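Local coordinates for putative riboflavin biosynthesis protein (Shewanella loihica, PDB 3KY8) that probably acts as a reductase of riboflavin biosynthesis, reducing 5-amino-6-(5-phosphoribosylamino)uracil, at residues Leu67-Asn72 against Trp84-Pro89; Ser180-Val183 against Leu187-Thr190. One frame throughout, in Å; residues are numbered along the deposited sequence.

Along the chain, contact 1 comes first: strand 66-70 runs into helix 71-77, and the loop behind the helix returns at Trp84-Pro89 to lie against the strand it left, just before strand 90-93 takes its place beside 66-70. Contact 2 opens only after contact 1 has closed, where strand 173-183 turns back through three residues into strand 187-194. The two loops are therefore in series, neither nested nor crossed. Both reach one mixed sheet: contact 1 lays the loop before strand 90-93 on strand 66-70 in its parallel part, contact 2 pairs strands at its antiparallel end, where 173-183 is outermost in this chain. Their centres lie about 24 Å apart, on opposite sides of the chain's centre.

Contact 1: Leu67-Asn72 against Trp84-Pro89; sequences LVMGRN and WPYSKP. With SO4 (sulfate ion), chain E.
Tyr86 and Pro89 bring the loop Trp84-Pro89 onto Leu67 and Met69 of strand 66-70. At the start of the loop, Trp84 lies beneath its own successors: Pro85 CD and Tyr86 CD2 sit over one face of the indole. Pro85 in turn places CG over one face of the Tyr86 ring, while Trp84 NE1 meets the edge of that ring in plane. The opposite face of Tyr86 takes Leu67 CD2, a CH-pi contact 3.9 Å from the ring centroid and 24° off its normal. Met69, a selenomethionine, runs extended toward the ring (chi1 179°) and bends at chi3 (-63°), which brings CE to 3.6 Å from Tyr86 OH. The loop is the return leg of the beta-alpha-beta crossover from strand 66-70 through helix 71-77 to the adjacent parallel strand 90-93, in a fold like that of dihydrofolate reductase. At the start of this helix Gly70 is the N-cap; a sulfate, probably from the crystallisation liquor, sits there, Asn72 N giving it a weak bond (3.3 Å to O2), with Thr73 OG1, Val136 N and Thr137 OG1 as further donors. It may mimic a phosphate, as of NADPH in relatives. Farther along the loop, Lys88 turns its end away, and NZ bonds the carbonyls of Met61 and Val64. Pro89 O finally accepts Leu67 N (2.9 Å), the backbone bond at which strand pairing with 90-93 begins.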
loop_
_atom_site.group_PDB
_atom_site.type_symbol
_atom_site.label_atom_id
_atom_site.label_comp_id
_atom_site.label_asym_id
_atom_site.label_seq_id
_atom_site.Cartn_x
_atom_site.Cartn_y
_atom_site.Cartn_z
ATOM N N LEU A 67 -17.343 17.301 -1.612
ATOM C CA LEU A 67 -16.871 15.973 -1.302
ATOM C C LEU A 67 -17.937 15.010 -1.791
ATOM O O LEU A 67 -19.123 15.338 -1.750
ATOM C CB LEU A 67 -16.714 15.804 0.224
ATOM C CG LEU A 67 -15.419 16.203 0.964
ATOM C CD1 LEU A 67 -15.285 17.659 1.345
ATOM C CD2 LEU A 67 -15.271 15.387 2.252
ATOM N N VAL A 68 -17.523 13.840 -2.279
ATOM C CA VAL A 68 -18.437 12.705 -2.501
ATOM C C VAL A 68 -17.964 11.613 -1.543
ATOM O O VAL A 68 -16.812 11.194 -1.600
ATOM C CB VAL A 68 -18.434 12.184 -3.955
ATOM C CG1 VAL A 68 -19.331 10.959 -4.104
ATOM C CG2 VAL A 68 -18.898 13.223 -4.884
HETATM N N MSE A 69 -18.851 11.206 -0.637
HETATM C CA MSE A 69 -18.510 10.351 0.547
HETATM C C MSE A 69 -19.505 9.220 0.671
HETATM O O MSE A 69 -20.677 9.367 0.308
HETATM C CB MSE A 69 -18.617 11.218 1.794
HETATM C CG MSE A 69 -18.335 10.511 3.075
HETATM SE SE MSE A 69 -18.546 11.657 4.599
HETATM C CE MSE A 69 -17.161 12.961 4.258
ATOM N N GLY A 70 -19.086 8.078 1.193
ATOM C CA GLY A 70 -20.083 6.998 1.413
ATOM C C GLY A 70 -20.752 7.126 2.760
ATOM O O GLY A 70 -20.338 7.937 3.559
ATOM N N ARG A 71 -21.763 6.296 3.018
ATOM C CA ARG A 71 -22.472 6.317 4.305
ATOM C C ARG A 71 -21.607 5.793 5.443
ATOM O O ARG A 71 -21.737 6.272 6.547
ATOM C CB ARG A 71 -23.828 5.571 4.263
ATOM C CG ARG A 71 -24.873 6.101 5.277
ATOM C CD ARG A 71 -26.341 5.596 5.021
ATOM N NE ARG A 71 -27.287 6.005 6.079
ATOM N N ASN A 72 -20.710 4.846 5.189
ATOM C CA ASN A 72 -19.852 4.369 6.257
ATOM C C ASN A 72 -19.002 5.478 6.849
ATOM O O ASN A 72 -18.828 5.498 8.057
ATOM C CB ASN A 72 -18.912 3.267 5.798
ATOM C CG ASN A 72 -19.638 1.998 5.418
ATOM O OD1 ASN A 72 -19.361 1.412 4.368
ATOM N ND2 ASN A 72 -20.581 1.576 6.248
ATOM N N TRP A 84 -18.094 19.527 12.865
ATOM C CA TRP A 84 -18.089 19.243 11.437
ATOM C C TRP A 84 -16.824 19.821 10.823
ATOM O O TRP A 84 -16.542 21.011 10.985
ATOM C CB TRP A 84 -19.313 19.867 10.798
ATOM C CG TRP A 84 -19.548 19.442 9.411
ATOM C CD1 TRP A 84 -19.447 20.208 8.300
ATOM C CD2 TRP A 84 -19.901 18.124 8.968
ATOM N NE1 TRP A 84 -19.755 19.463 7.186
ATOM C CE2 TRP A 84 -20.050 18.182 7.576
ATOM C CE3 TRP A 84 -20.147 16.916 9.624
ATOM C CZ2 TRP A 84 -20.417 17.079 6.822
ATOM C CZ3 TRP A 84 -20.511 15.821 8.880
ATOM C CH2 TRP A 84 -20.634 15.910 7.484
ATOM N N PRO A 85 -16.008 18.977 10.187
ATOM C CA PRO A 85 -14.718 19.472 9.722
ATOM C C PRO A 85 -14.629 20.033 8.327
ATOM O O PRO A 85 -13.536 20.473 7.942
ATOM C CB PRO A 85 -13.846 18.237 9.813
ATOM C CG PRO A 85 -14.760 17.125 9.585
ATOM C CD PRO A 85 -16.133 17.527 9.995
ATOM N N TYR A 86 -15.740 20.023 7.580
ATOM C CA TYR A 86 -15.745 20.408 6.148
ATOM C C TYR A 86 -16.419 21.719 5.867
ATOM O O TYR A 86 -17.557 21.933 6.283
ATOM C CB TYR A 86 -16.429 19.358 5.322
ATOM C CG TYR A 86 -15.941 18.001 5.624
ATOM C CD1 TYR A 86 -14.657 17.596 5.254
ATOM C CD2 TYR A 86 -16.759 17.107 6.296
ATOM C CE1 TYR A 86 -14.214 16.337 5.558
ATOM C CE2 TYR A 86 -16.338 15.864 6.605
ATOM C CZ TYR A 86 -15.067 15.474 6.244
ATOM O OH TYR A 86 -14.699 14.204 6.574
ATOM N N SER A 87 -15.703 22.580 5.139
ATOM C CA SER A 87 -16.172 23.884 4.742
ATOM C C SER A 87 -16.919 23.880 3.402
ATOM O O SER A 87 -17.422 24.927 2.983
ATOM C CB SER A 87 -14.979 24.829 4.641
ATOM O OG SER A 87 -14.107 24.374 3.629
ATOM N N LYS A 88 -17.006 22.718 2.749
ATOM C CA LYS A 88 -17.626 22.595 1.441
ATOM C C LYS A 88 -18.716 21.525 1.568
ATOM O O LYS A 88 -18.674 20.706 2.474
ATOM C CB LYS A 88 -16.582 22.190 0.367
ATOM C CG LYS A 88 -15.421 23.181 0.111
ATOM C CD LYS A 88 -15.861 24.564 -0.454
ATOM C CE LYS A 88 -14.643 25.504 -0.576
ATOM N NZ LYS A 88 -13.583 25.110 -1.593
ATOM N N PRO A 89 -19.690 21.514 0.657
ATOM C CA PRO A 89 -20.748 20.521 0.761
ATOM C C PRO A 89 -20.254 19.095 0.670
ATOM O O PRO A 89 -19.314 18.796 -0.083
ATOM C CB PRO A 89 -21.615 20.815 -0.457
ATOM C CG PRO A 89 -21.231 22.173 -0.895
ATOM C CD PRO A 89 -19.859 22.375 -0.515
HETATM S S SO4 E . -17.722 4.461 2.368
HETATM O O1 SO4 E . -16.905 3.315 2.656
HETATM O O2 SO4 E . -19.110 4.087 2.383
HETATM O O3 SO4 E . -17.461 4.918 1.010
HETATM O O4 SO4 E . -17.425 5.488 3.333
#

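Contact 2: Ser180-Val183 against Leu187-Thr190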
loop_
_atom_site.group_PDB
_atom_site.type_symbol
_atom_site.label_atom_id
_atom_site.label_comp_id
_atom_site.label_asym_id
_atom_site.label_seq_id
_atom_site.Cartn_x
_atom_site.Cartn_y
_atom_site.Cartn_z
ATOM N N SER A 180 6.773 12.818 -4.099
ATOM C CA SER A 180 6.817 11.994 -2.906
ATOM C C SER A 180 7.775 12.637 -1.948
ATOM O O SER A 180 8.858 13.015 -2.349
ATOM C CB SER A 180 7.303 10.608 -3.258
ATOM O OG SER A 180 7.113 9.769 -2.162
ATOM N N GLU A 181 7.368 12.793 -0.694
ATOM C CA GLU A 181 8.212 13.370 0.324
ATOM C C GLU A 181 7.908 12.767 1.662
ATOM O O GLU A 181 6.821 12.245 1.872
ATOM C CB GLU A 181 7.982 14.884 0.389
ATOM C CG GLU A 181 6.616 15.289 0.840
ATOM C CD GLU A 181 6.395 16.805 0.790
ATOM O OE1 GLU A 181 7.272 17.530 1.292
ATOM O OE2 GLU A 181 5.335 17.265 0.267
ATOM N N VAL A 182 8.879 12.822 2.559
ATOM C CA VAL A 182 8.678 12.473 3.943
ATOM C C VAL A 182 8.105 13.726 4.627
ATOM O O VAL A 182 8.661 14.807 4.493
ATOM C CB VAL A 182 9.990 11.990 4.615
ATOM C CG1 VAL A 182 9.771 11.701 6.109
ATOM C CG2 VAL A 182 10.522 10.730 3.905
ATOM N N VAL A 183 6.977 13.562 5.325
ATOM C CA VAL A 183 6.324 14.616 6.101
ATOM C C VAL A 183 6.334 14.168 7.573
ATOM O O VAL A 183 6.287 12.978 7.866
ATOM C CB VAL A 183 4.881 14.868 5.606
ATOM C CG1 VAL A 183 4.886 15.393 4.209
ATOM C CG2 VAL A 183 4.062 13.597 5.606
ATOM N N LEU A 187 6.316 9.853 7.974
ATOM C CA LEU A 187 5.236 9.536 7.050
ATOM C C LEU A 187 5.735 9.796 5.662
ATOM O O LEU A 187 6.553 10.694 5.449
ATOM C CB LEU A 187 4.012 10.417 7.320
ATOM C CG LEU A 187 3.417 10.460 8.718
ATOM C CD1 LEU A 187 2.168 11.336 8.729
ATOM C CD2 LEU A 187 3.154 9.002 9.204
ATOM N N THR A 188 5.288 8.987 4.711
ATOM C CA THR A 188 5.519 9.293 3.311
ATOM C C THR A 188 4.223 9.801 2.796
ATOM O O THR A 188 3.173 9.290 3.176
ATOM C CB THR A 188 6.046 8.115 2.463
ATOM O OG1 THR A 188 5.090 7.025 2.447
ATOM C CG2 THR A 188 7.411 7.657 2.996
ATOM N N GLN A 189 4.296 10.851 1.981
ATOM C CA GLN A 189 3.145 11.397 1.292
ATOM C C GLN A 189 3.463 11.460 -0.208
ATOM O O GLN A 189 4.343 12.206 -0.618
ATOM C CB GLN A 189 2.765 12.776 1.835
ATOM C CG GLN A 189 1.461 13.333 1.230
ATOM C CD GLN A 189 0.964 14.587 1.911
ATOM O OE1 GLN A 189 1.469 15.683 1.643
ATOM N NE2 GLN A 189 -0.054 14.450 2.755
ATOM N N THR A 190 2.736 10.670 -0.993
ATOM C CA THR A 190 2.941 10.552 -2.411
ATOM C C THR A 190 1.700 10.962 -3.190
ATOM O O THR A 190 0.597 10.526 -2.880
ATOM C CB THR A 190 3.344 9.099 -2.791
ATOM O OG1 THR A 190 4.388 8.663 -1.906
ATOM C CG2 THR A 190 3.866 9.024 -4.237
#
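Glu181 and Gln189 form a hydrogen-bonded pair in the antiparallel hairpin of strands 173-183 and 187-194, the latter lying between 173-183 and strand 149-158. Gln189 N reaches Glu181 O at 2.9 Å, nearly straight (170°), and Glu181 N returns a bond to Gln189 O at 3.1 Å. Val183 and Leu187 repeat the pattern next to the turn. From its backbone, the Gln189 side chain leaves by CB, which lies 4.1 Å from both Val183 CG1 and CG2. CG, set opposite the backbone N (chi1 -174°), and CD carry the extended chain off this face of the sheet; at the tip NE2 bonds Thr153 OG1 and Thr55 O, so the amide is tied to the neighbouring strand 149-158 and to the loop at Thr55. On the same face, Val183 CG2 packs on Leu187 CB (3.6 Å), the two side chains crossing at about a right angle. The other face, with Ser180, Val182, Thr188 and Thr190, packs against Ser180 and Thr188 of the second subunit and so forms part of the dimer interface. Within that face Ser180 OG and Thr190 OG1 share a hydrogen bond of 3.0 Å between the two strands.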